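Local atomic coordinates of 16S rRNA aminocarboxypropyltransferase (Vulcanisaeta distributa, PDB entry 5APG), a protein that probably transfers the 3-amino-3-carboxypropyl group of S-adenosylmethionine to an N1-methylated pseudouridine of 16S rRNA, the last step in making that hypermodified base. Residues Arg4-Arg9 against Ala37-Ser42; Lys17-Lys22 against Leu110-Ala115; Ile44-Val49 against Asp78-Phe83. All blocks are in the same frame, centred on the assembly; numbering follows the deposited sequence.

In the fold
All three contacts build on or beside the parallel sheet of a SPOUT-type fold, and their chemistry changes with depth. Contact 1 lies at its partly buried flank, where strand 5-9 meets the loop that leads into strand 43-45; the contact is almost wholly apolar. Contacts 2 and 3 are buried and both touch the selenium analogue of S-adenosylmethionine, their centres about 17 Å apart. Contact 2 holds the carboxylate of the cofactor between the starts of helices 19-25 and 112-122; contact 3 reaches its ribose through H80 and a water. The three also meet directly: I7 of contact 1 packs on A20 of contact 2, and L38 on I44 of contact 3.

Contact 1: residues Arg4-Arg9 against Ala37-Ser42; sequences RVFIYR and ALPSGS
F6 turns its ring back beside its own backbone N (chi1 -59°), while L38 sends CG away from its carbonyl carbon (chi1 -68°); with these two torsions the ring of F6 comes up against P39 and the branched end of L38 lands on the backbone of strand 5-9. The closest approach of the two segments is F6 CD1 to P39 CG, 3.5 Å. P39 CD sits next to it, 3.7 Å from F6 CG, so the proline ring meets the near half of the phenyl ring, CG and CD1, obliquely and neither squarely over the face nor at the edge.

L38 does its work with its two methyl groups. CD2 reaches in between F6 and Y8, lying 3.6 Å from F6 O and 3.8 Å from F6 CB. Its twin CD1 touches Y8 at the root of the side chain, with Y8 CB 4.1 Å away, and the phenol of Y8 then runs off from the loop toward I35. V5 and I7 point to the other side of the strand, as the alternation of a beta strand requires.

Past P39 the loop makes a type II turn from P39 to S42, with G41 at positive phi. S42 OG closes it by donating to P39 O over 2.6 Å, in the carbonyl plane, and also pairs with S67 OG. Both L38 and P39 rest in addition on S67 of the central strand 66-70, so the loop packs across more than one strand of this SPOUT-type parallel sheet.

The two segments thus meet through apolar side chains: shape and the exclusion of water hold the loop to strand 5-9, whereas the polar bonding of the loop is spent on its own turn and on neighbours such as K87 and R64.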
loop_
_atom_site.group_PDB
_atom_site.type_symbol
_atom_site.label_atom_id
_atom_site.label_comp_id
_atom_site.label_asym_id
_atom_site.label_seq_id
_atom_site.Cartn_x
_atom_site.Cartn_y
_atom_site.Cartn_z
ATOM N N ARG A 4 -1.832 -7.659 -12.356
ATOM C CA ARG A 4 -1.550 -6.402 -13.032
ATOM C C ARG A 4 -1.688 -5.238 -12.056
ATOM O O ARG A 4 -2.721 -5.085 -11.401
ATOM C CB ARG A 4 -2.480 -6.218 -14.231
ATOM C CG ARG A 4 -2.278 -7.263 -15.320
ATOM C CD ARG A 4 -1.013 -6.977 -16.110
ATOM N NE ARG A 4 -1.142 -5.757 -16.903
ATOM C CZ ARG A 4 -1.710 -5.707 -18.103
ATOM N NH1 ARG A 4 -2.196 -6.813 -18.654
ATOM N NH2 ARG A 4 -1.790 -4.553 -18.755
ATOM N N VAL A 5 -0.637 -4.431 -11.952
ATOM C CA VAL A 5 -0.636 -3.280 -11.053
ATOM C C VAL A 5 -0.662 -1.984 -11.859
ATOM O O VAL A 5 0.120 -1.805 -12.797
ATOM C CB VAL A 5 0.594 -3.289 -10.121
ATOM C CG1 VAL A 5 0.545 -2.108 -9.159
ATOM C CG2 VAL A 5 0.672 -4.604 -9.355
ATOM N N PHE A 6 -1.575 -1.088 -11.500
ATOM C CA PHE A 6 -1.727 0.180 -12.197
ATOM C C PHE A 6 -1.556 1.342 -11.225
ATOM O O PHE A 6 -2.132 1.337 -10.136
ATOM C CB PHE A 6 -3.095 0.264 -12.876
ATOM C CG PHE A 6 -3.344 -0.828 -13.874
ATOM C CD1 PHE A 6 -3.869 -2.044 -13.472
ATOM C CD2 PHE A 6 -3.056 -0.635 -15.215
ATOM C CE1 PHE A 6 -4.100 -3.053 -14.391
ATOM C CE2 PHE A 6 -3.285 -1.641 -16.141
ATOM C CZ PHE A 6 -3.807 -2.851 -15.727
ATOM N N ILE A 7 -0.768 2.334 -11.624
ATOM C CA ILE A 7 -0.476 3.470 -10.761
ATOM C C ILE A 7 -0.769 4.799 -11.446
ATOM O O ILE A 7 -0.297 5.058 -12.554
ATOM C CB ILE A 7 1.002 3.471 -10.304
ATOM C CG1 ILE A 7 1.332 2.197 -9.525
ATOM C CG2 ILE A 7 1.300 4.703 -9.454
ATOM C CD1 ILE A 7 2.812 2.061 -9.177
ATOM N N TYR A 8 -1.563 5.636 -10.790
ATOM C CA TYR A 8 -1.653 7.026 -11.196
ATOM C C TYR A 8 -0.723 7.828 -10.306
ATOM O O TYR A 8 -0.840 7.795 -9.079
ATOM C CB TYR A 8 -3.076 7.574 -11.105
ATOM C CG TYR A 8 -3.108 9.072 -11.315
ATOM C CD1 TYR A 8 -2.837 9.619 -12.561
ATOM C CD2 TYR A 8 -3.375 9.937 -10.262
ATOM C CE1 TYR A 8 -2.845 10.988 -12.760
ATOM C CE2 TYR A 8 -3.386 11.308 -10.450
ATOM C CZ TYR A 8 -3.122 11.827 -11.702
ATOM O OH TYR A 8 -3.133 13.188 -11.893
ATOM N N ARG A 9 0.211 8.534 -10.927
ATOM C CA ARG A 9 1.194 9.293 -10.174
ATOM C C ARG A 9 0.968 10.794 -10.296
ATOM O O ARG A 9 0.893 11.334 -11.398
ATOM C CB ARG A 9 2.605 8.935 -10.638
ATOM C CG ARG A 9 3.697 9.742 -9.967
ATOM C CD ARG A 9 5.073 9.196 -10.301
ATOM N NE ARG A 9 6.064 10.260 -10.428
ATOM C CZ ARG A 9 6.623 10.888 -9.399
ATOM N NH1 ARG A 9 6.292 10.560 -8.158
ATOM N NH2 ARG A 9 7.517 11.845 -9.610
ATOM N N ALA A 37 -8.374 6.431 -15.713
ATOM C CA ALA A 37 -7.750 5.388 -16.522
ATOM C C ALA A 37 -7.406 4.144 -15.698
ATOM O O ALA A 37 -7.116 3.085 -16.259
ATOM C CB ALA A 37 -6.501 5.931 -17.210
ATOM N N LEU A 38 -7.417 4.274 -14.376
ATOM C CA LEU A 38 -7.242 3.116 -13.504
ATOM C C LEU A 38 -8.420 2.169 -13.725
ATOM O O LEU A 38 -9.532 2.617 -13.984
ATOM C CB LEU A 38 -7.143 3.539 -12.034
ATOM C CG LEU A 38 -5.900 4.317 -11.588
ATOM C CD1 LEU A 38 -6.117 4.910 -10.203
ATOM C CD2 LEU A 38 -4.655 3.427 -11.594
ATOM N N PRO A 39 -8.178 0.852 -13.658
ATOM C CA PRO A 39 -9.245 -0.110 -13.975
ATOM C C PRO A 39 -10.405 -0.105 -12.975
ATOM O O PRO A 39 -10.190 -0.246 -11.776
ATOM C CB PRO A 39 -8.518 -1.464 -13.948
ATOM C CG PRO A 39 -7.277 -1.227 -13.146
ATOM C CD PRO A 39 -6.882 0.192 -13.428
ATOM N N SER A 40 -11.628 0.055 -13.474
ATOM C CA SER A 40 -12.812 -0.013 -12.621
ATOM C C SER A 40 -12.974 -1.412 -12.033
ATOM O O SER A 40 -12.701 -2.409 -12.698
ATOM C CB SER A 40 -14.069 0.373 -13.404
ATOM O OG SER A 40 -14.087 1.759 -13.691
ATOM N N GLY A 41 -13.413 -1.486 -10.782
ATOM C CA GLY A 41 -13.655 -2.771 -10.156
ATOM C C GLY A 41 -12.387 -3.428 -9.646
ATOM O O GLY A 41 -12.424 -4.551 -9.148
ATOM N N SER A 42 -11.262 -2.733 -9.775
ATOM C CA SER A 42 -10.007 -3.224 -9.224
ATOM C C SER A 42 -9.952 -2.936 -7.728
ATOM O O SER A 42 -10.706 -2.108 -7.221
ATOM C CB SER A 42 -8.805 -2.576 -9.922
ATOM O OG SER A 42 -8.813 -1.163 -9.775
#

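Contact 2: residues Lys17-Lys22 against Leu110-Ala115; sequences KNTAIK and LSTIEA. With EEM ([(3S)-3-amino-4-hydroxy-4-oxo-butyl]-[[(2S,3S,4R,5R)-5-(6-aminopurin-9-yl)-3,4-dihydroxy-oxolan-2-yl]methyl]-methyl-selanium), chain D.
EEM O, one carboxylate oxygen of the cofactor analogue, is gripped from both segments: T19 OG1 donates to it over a very short 2.5 Å, and T112 N points at it from 2.9 Å with an N-H...O angle of 162°. The other oxygen, EEM OXT, takes the backbone N-H of T19 at 3.0 Å. Two helix starts thus hold the carboxylate, and their N-terminal dipoles would be expected to favour its negative charge.

T19 also joins the two helix starts directly. Its hydroxyl, set between the backbone N and the carbonyl carbon (chi1 68°), accepts from I113 N at 3.0 Å while it donates to the ligand; the 141° angle at the hydrogen makes that bond rather bent. Alongside, T19 CB packs on I113 CG2 at 3.6 Å. At the next residue, A20 CB meets T112 CG2, methyl to methyl, and T112 OG1 is left to bond D70 OD1.

Both helix N-termini are capped by side chains. N18 is the N-cap of helix 19-25, its OD1 accepting from I21 N, and its amide ND2 is held by D70 OD2. S111 and E114 form a capping box on the second helix: S111 OG accepts from E114 N at 3.2 Å and donates to E114 OE1, which takes S111 N as well. These two donors reach E114 OE1 from opposite faces of the carboxylate plane, which probably helps fix the turn that presents T112 N.

The site is experimentally established for S-adenosylmethionine at T19 and T112. Around it, A20 leans on I7 of strand 5-9, T112 on L68 of strand 66-70, and E114 and L110 on F142 of helix 141-153, while Y136 packs against both T19 and I113.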
loop_
_atom_site.group_PDB
_atom_site.type_symbol
_atom_site.label_atom_id
_atom_site.label_comp_id
_atom_site.label_asym_id
_atom_site.label_seq_id
_atom_site.Cartn_x
_atom_site.Cartn_y
_atom_site.Cartn_z
ATOM N N LYS A 17 13.765 9.673 -6.753
ATOM C CA LYS A 17 13.720 9.187 -5.378
ATOM C C LYS A 17 12.362 8.570 -5.058
ATOM O O LYS A 17 12.112 8.129 -3.937
ATOM C CB LYS A 17 14.034 10.320 -4.401
ATOM C CG LYS A 17 15.448 10.865 -4.529
ATOM C CD LYS A 17 15.735 11.935 -3.490
ATOM C CE LYS A 17 17.212 12.301 -3.475
ATOM N NZ LYS A 17 17.504 13.422 -2.541
ATOM N N ASN A 18 11.492 8.541 -6.058
ATOM C CA ASN A 18 10.153 7.988 -5.914
ATOM C C ASN A 18 10.144 6.483 -6.194
ATOM O O ASN A 18 10.742 6.030 -7.170
ATOM C CB ASN A 18 9.196 8.725 -6.850
ATOM C CG ASN A 18 7.817 8.122 -6.869
ATOM O OD1 ASN A 18 7.513 7.267 -7.702
ATOM N ND2 ASN A 18 6.964 8.568 -5.958
ATOM N N THR A 19 9.475 5.702 -5.344
ATOM C CA THR A 19 9.557 4.246 -5.465
ATOM C C THR A 19 8.610 3.705 -6.534
ATOM O O THR A 19 8.827 2.612 -7.059
ATOM C CB THR A 19 9.273 3.525 -4.121
ATOM O OG1 THR A 19 7.897 3.685 -3.740
ATOM C CG2 THR A 19 10.177 4.068 -3.015
ATOM N N ALA A 20 7.571 4.467 -6.865
ATOM C CA ALA A 20 6.634 4.053 -7.908
ATOM C C ALA A 20 7.302 4.102 -9.279
ATOM O O ALA A 20 7.098 3.214 -10.109
ATOM C CB ALA A 20 5.385 4.924 -7.890
ATOM N N ILE A 21 8.095 5.143 -9.512
ATOM C CA ILE A 21 8.848 5.272 -10.756
ATOM C C ILE A 21 9.748 4.054 -10.970
ATOM O O ILE A 21 9.873 3.545 -12.088
ATOM C CB ILE A 21 9.698 6.564 -10.762
ATOM C CG1 ILE A 21 8.797 7.795 -10.880
ATOM C CG2 ILE A 21 10.707 6.546 -11.895
ATOM C CD1 ILE A 21 7.963 7.826 -12.142
ATOM N N LYS A 22 10.351 3.569 -9.889
ATOM C CA LYS A 22 11.227 2.405 -9.971
ATOM C C LYS A 22 10.447 1.120 -10.259
ATOM O O LYS A 22 10.891 0.292 -11.053
ATOM C CB LYS A 22 12.037 2.256 -8.683
ATOM C CG LYS A 22 13.353 1.520 -8.881
ATOM C CD LYS A 22 14.221 1.612 -7.640
ATOM C CE LYS A 22 15.570 0.977 -7.877
ATOM N NZ LYS A 22 16.457 1.052 -6.676
ATOM N N LEU A 110 3.619 3.774 4.704
ATOM C CA LEU A 110 4.551 3.014 3.878
ATOM C C LEU A 110 4.885 3.719 2.569
ATOM O O LEU A 110 4.112 4.542 2.084
ATOM C CB LEU A 110 3.976 1.627 3.568
ATOM C CG LEU A 110 3.454 0.821 4.763
ATOM C CD1 LEU A 110 2.940 -0.541 4.308
ATOM C CD2 LEU A 110 4.540 0.663 5.826
ATOM N N SER A 111 6.038 3.381 1.999
ATOM C CA SER A 111 6.353 3.803 0.640
ATOM C C SER A 111 5.438 3.062 -0.325
ATOM O O SER A 111 4.843 2.043 0.029
ATOM C CB SER A 111 7.820 3.530 0.299
ATOM O OG SER A 111 8.081 2.135 0.198
ATOM N N THR A 112 5.313 3.582 -1.540
ATOM C CA THR A 112 4.466 2.947 -2.536
ATOM C C THR A 112 4.933 1.510 -2.800
ATOM O O THR A 112 4.115 0.596 -2.903
ATOM C CB THR A 112 4.445 3.759 -3.844
ATOM O OG1 THR A 112 3.865 5.044 -3.588
ATOM C CG2 THR A 112 3.618 3.044 -4.917
ATOM N N ILE A 113 6.246 1.297 -2.870
ATOM C CA ILE A 113 6.747 -0.039 -3.185
ATOM C C ILE A 113 6.503 -1.013 -2.027
ATOM O O ILE A 113 6.204 -2.186 -2.255
ATOM C CB ILE A 113 8.263 -0.022 -3.571
ATOM C CG1 ILE A 113 8.682 -1.384 -4.114
ATOM C CG2 ILE A 113 9.158 0.374 -2.393
ATOM C CD1 ILE A 113 10.020 -1.380 -4.860
ATOM N N GLU A 114 6.599 -0.532 -0.790
ATOM C CA GLU A 114 6.314 -1.375 0.370
ATOM C C GLU A 114 4.836 -1.742 0.404
ATOM O O GLU A 114 4.460 -2.858 0.768
ATOM C CB GLU A 114 6.707 -0.670 1.673
ATOM C CG GLU A 114 8.211 -0.647 1.956
ATOM C CD GLU A 114 8.576 0.364 3.028
ATOM O OE1 GLU A 114 8.259 1.556 2.846
ATOM O OE2 GLU A 114 9.165 -0.030 4.058
ATOM N N ALA A 115 3.994 -0.790 0.029
ATOM C CA ALA A 115 2.561 -1.032 0.005
ATOM C C ALA A 115 2.185 -2.070 -1.040
ATOM O O ALA A 115 1.361 -2.947 -0.783
ATOM C CB ALA A 115 1.824 0.241 -0.248
HETATM C C2 EEM D . -2.945 1.634 1.987
HETATM N N3 EEM D . -2.154 2.084 1.060
HETATM C C4 EEM D . -0.947 2.520 1.372
HETATM C "C1'" EEM D . 0.137 3.168 -0.811
HETATM C "C2'" EEM D . -0.899 4.261 -1.170
HETATM C "C3'" EEM D . -0.125 5.415 -1.146
HETATM C "C4'" EEM D . 1.119 5.145 -1.578
HETATM C "C5'" EEM D . 2.201 5.853 -0.851
HETATM O O EEM D . 7.162 5.613 -2.329
HETATM C C EEM D . 7.379 6.792 -2.382
HETATM O OXT EEM D . 8.196 7.236 -3.169
HETATM C CA EEM D . 6.605 7.752 -1.505
HETATM N N EEM D . 7.204 9.052 -1.630
HETATM C CB EEM D . 5.171 7.727 -2.011
HETATM C CG EEM D . 4.160 8.345 -1.068
HETATM SE SE EEM D . 2.332 7.698 -1.474
HETATM C CE EEM D . 1.025 8.679 -0.435
HETATM O "O4'" EEM D . 1.283 3.615 -1.122
HETATM O "O3'" EEM D . -0.801 6.561 -1.795
HETATM O "O2'" EEM D . -1.216 3.945 -2.530
HETATM N N9 EEM D . 0.075 3.032 0.671
HETATM C C8 EEM D . 1.029 3.290 1.544
HETATM N N7 EEM D . 0.662 2.982 2.767
HETATM C C5 EEM D . -0.585 2.482 2.704
HETATM N N1 EEM D . -2.650 1.578 3.269
HETATM C C6 EEM D . -1.490 1.990 3.686
HETATM N N6 EEM D . -1.149 1.959 5.053
#

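Contact 3: residues Ile44-Val49 against Asp78-Phe83; sequences ILDPTV and DVHTKF. With EEM ([(3S)-3-amino-4-hydroxy-4-oxo-butyl]-[[(2S,3S,4R,5R)-5-(6-aminopurin-9-yl)-3,4-dihydroxy-oxolan-2-yl]methyl]-methyl-selanium), chain D.
Among the packing contacts, the imidazole of H80 has P47 CD over one face, a CH-pi contact 3.9 Å from the ring centroid and 13° off its normal. D46 OD1 lies 3.5 Å from H80 CB, the carboxylate and ring planes being 41° apart, and T48 CG2 touches the same CB.

The polar bonds lie mainly inside the loop. Pointing away from its own N (chi1 -176°), the D46 side chain brings its carboxylate to T48: OD1 accepts T48 N, in an Asx turn, at 2.8 Å and T48 OG1 at 2.5 Å, from one face, while OD2 forms a salt bridge with R90. With an alanine here R90 would probably lose its charged mate and T48 would be likely to turn, disturbing the wall beside H80.

Water links the two segments: it lies in the imidazole plane, 2.7 Å from H80 NE2, donates to L45 O, and is 2.6 Å from EEM O2'.

H80 ND1 is bonded to A76 O, which fixes the ring at both nitrogens. This is consistent with H80 helping to place the ribose, partly through the water and partly by packing directly at EEM O3', with L45 and P47 beside the adenine.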
loop_
_atom_site.group_PDB
_atom_site.type_symbol
_atom_site.label_atom_id
_atom_site.label_comp_id
_atom_site.label_asym_id
_atom_site.label_seq_id
_atom_site.Cartn_x
_atom_site.Cartn_y
_atom_site.Cartn_z
ATOM N N ILE A 44 -8.244 -0.898 -5.063
ATOM C CA ILE A 44 -7.366 0.259 -4.957
ATOM C C ILE A 44 -6.891 0.395 -3.518
ATOM O O ILE A 44 -7.681 0.359 -2.566
ATOM C CB ILE A 44 -8.031 1.586 -5.446
ATOM C CG1 ILE A 44 -6.956 2.661 -5.650
ATOM C CG2 ILE A 44 -9.117 2.096 -4.480
ATOM C CD1 ILE A 44 -7.464 3.936 -6.306
ATOM N N LEU A 45 -5.578 0.489 -3.356
ATOM C CA LEU A 45 -5.031 0.764 -2.041
ATOM C C LEU A 45 -5.418 2.186 -1.679
ATOM O O LEU A 45 -5.361 3.093 -2.512
ATOM C CB LEU A 45 -3.517 0.568 -2.009
ATOM C CG LEU A 45 -3.030 -0.864 -2.268
ATOM C CD1 LEU A 45 -1.538 -0.969 -2.015
ATOM C CD2 LEU A 45 -3.790 -1.873 -1.419
ATOM N N ASP A 46 -5.847 2.369 -0.439
ATOM C CA ASP A 46 -6.333 3.660 0.014
ATOM C C ASP A 46 -6.139 3.725 1.517
ATOM O O ASP A 46 -6.880 3.088 2.262
ATOM C CB ASP A 46 -7.808 3.845 -0.366
ATOM C CG ASP A 46 -8.347 5.224 -0.012
ATOM O OD1 ASP A 46 -7.766 5.922 0.851
ATOM O OD2 ASP A 46 -9.377 5.608 -0.601
ATOM N N PRO A 47 -5.138 4.495 1.966
ATOM C CA PRO A 47 -4.838 4.590 3.398
ATOM C C PRO A 47 -5.894 5.355 4.196
ATOM O O PRO A 47 -5.829 5.330 5.422
ATOM C CB PRO A 47 -3.495 5.327 3.418
ATOM C CG PRO A 47 -3.546 6.200 2.206
ATOM C CD PRO A 47 -4.268 5.372 1.160
ATOM N N THR A 48 -6.845 6.005 3.524
ATOM C CA THR A 48 -7.845 6.817 4.217
ATOM C C THR A 48 -9.118 6.063 4.591
ATOM O O THR A 48 -9.939 6.584 5.345
ATOM C CB THR A 48 -8.273 8.048 3.376
ATOM O OG1 THR A 48 -9.045 7.617 2.247
ATOM C CG2 THR A 48 -7.052 8.834 2.902
ATOM N N VAL A 49 -9.303 4.861 4.055
ATOM C CA VAL A 49 -10.478 4.062 4.415
ATOM C C VAL A 49 -10.131 3.138 5.583
ATOM O O VAL A 49 -8.963 2.989 5.935
ATOM C CB VAL A 49 -11.004 3.228 3.226
ATOM C CG1 VAL A 49 -11.364 4.140 2.055
ATOM C CG2 VAL A 49 -9.991 2.167 2.801
ATOM N N ASP A 78 -6.203 14.338 1.134
ATOM C CA ASP A 78 -7.012 15.162 0.243
ATOM C C ASP A 78 -7.288 14.466 -1.091
ATOM O O ASP A 78 -8.415 14.475 -1.586
ATOM C CB ASP A 78 -6.325 16.505 -0.006
ATOM C CG ASP A 78 -7.163 17.435 -0.854
ATOM O OD1 ASP A 78 -8.152 17.985 -0.326
ATOM O OD2 ASP A 78 -6.836 17.614 -2.047
ATOM N N VAL A 79 -6.260 13.849 -1.662
ATOM C CA VAL A 79 -6.385 13.216 -2.971
ATOM C C VAL A 79 -7.311 12.001 -2.935
ATOM O O VAL A 79 -8.212 11.872 -3.769
ATOM C CB VAL A 79 -5.006 12.791 -3.515
ATOM C CG1 VAL A 79 -5.161 11.872 -4.723
ATOM C CG2 VAL A 79 -4.178 14.022 -3.861
ATOM N N HIS A 80 -7.104 11.115 -1.967
ATOM C CA HIS A 80 -7.912 9.903 -1.886
ATOM C C HIS A 80 -9.363 10.196 -1.510
ATOM O O HIS A 80 -10.275 9.537 -2.001
ATOM C CB HIS A 80 -7.310 8.915 -0.888
ATOM C CG HIS A 80 -6.079 8.227 -1.390
ATOM N ND1 HIS A 80 -4.818 8.772 -1.271
ATOM C CD2 HIS A 80 -5.918 7.041 -2.026
ATOM C CE1 HIS A 80 -3.933 7.951 -1.810
ATOM N NE2 HIS A 80 -4.575 6.893 -2.271
ATOM N N THR A 81 -9.584 11.180 -0.646
ATOM C CA THR A 81 -10.940 11.457 -0.184
ATOM C C THR A 81 -11.774 12.158 -1.255
ATOM O O THR A 81 -12.988 11.969 -1.325
ATOM C CB THR A 81 -10.945 12.313 1.102
ATOM O OG1 THR A 81 -10.211 13.524 0.885
ATOM C CG2 THR A 81 -10.320 11.547 2.261
ATOM N N LYS A 82 -11.128 12.952 -2.101
ATOM C CA LYS A 82 -11.874 13.773 -3.049
ATOM C C LYS A 82 -12.011 13.171 -4.449
ATOM O O LYS A 82 -12.916 13.552 -5.188
ATOM C CB LYS A 82 -11.235 15.163 -3.157
ATOM C CG LYS A 82 -11.325 15.987 -1.879
ATOM C CD LYS A 82 -11.287 17.486 -2.163
ATOM C CE LYS A 82 -10.033 17.890 -2.921
ATOM N NZ LYS A 82 -9.846 19.370 -2.918
ATOM N N PHE A 83 -11.143 12.235 -4.825
ATOM C CA PHE A 83 -11.110 11.821 -6.229
ATOM C C PHE A 83 -11.388 10.346 -6.534
ATOM O O PHE A 83 -11.379 9.954 -7.699
ATOM C CB PHE A 83 -9.761 12.207 -6.840
ATOM C CG PHE A 83 -9.492 13.685 -6.822
ATOM C CD1 PHE A 83 -10.040 14.511 -7.790
ATOM C CD2 PHE A 83 -8.691 14.247 -5.842
ATOM C CE1 PHE A 83 -9.800 15.873 -7.779
ATOM C CE2 PHE A 83 -8.442 15.609 -5.825
ATOM C CZ PHE A 83 -8.998 16.423 -6.794
HETATM C C2 EEM D . -2.945 1.634 1.987
HETATM N N3 EEM D . -2.154 2.084 1.060
HETATM C C4 EEM D . -0.947 2.520 1.372
HETATM C "C1'" EEM D . 0.137 3.168 -0.811
HETATM C "C2'" EEM D . -0.899 4.261 -1.170
HETATM C "C3'" EEM D . -0.125 5.415 -1.146
HETATM C "C4'" EEM D . 1.119 5.145 -1.578
HETATM C "C5'" EEM D . 2.201 5.853 -0.851
HETATM O O EEM D . 7.162 5.613 -2.329
HETATM C C EEM D . 7.379 6.792 -2.382
HETATM O OXT EEM D . 8.196 7.236 -3.169
HETATM C CA EEM D . 6.605 7.752 -1.505
HETATM N N EEM D . 7.204 9.052 -1.630
HETATM C CB EEM D . 5.171 7.727 -2.011
HETATM C CG EEM D . 4.160 8.345 -1.068
HETATM SE SE EEM D . 2.332 7.698 -1.474
HETATM C CE EEM D . 1.025 8.679 -0.435
HETATM O "O4'" EEM D . 1.283 3.615 -1.122
HETATM O "O3'" EEM D . -0.801 6.561 -1.795
HETATM O "O2'" EEM D . -1.216 3.945 -2.530
HETATM N N9 EEM D . 0.075 3.032 0.671
HETATM C C8 EEM D . 1.029 3.290 1.544
HETATM N N7 EEM D . 0.662 2.982 2.767
HETATM C C5 EEM D . -0.585 2.482 2.704
HETATM N N1 EEM D . -2.650 1.578 3.269
HETATM C C6 EEM D . -1.490 1.990 3.686
HETATM N N6 EEM D . -1.149 1.959 5.053
HETATM O O HOH W 1 -3.569 4.699 -3.485
#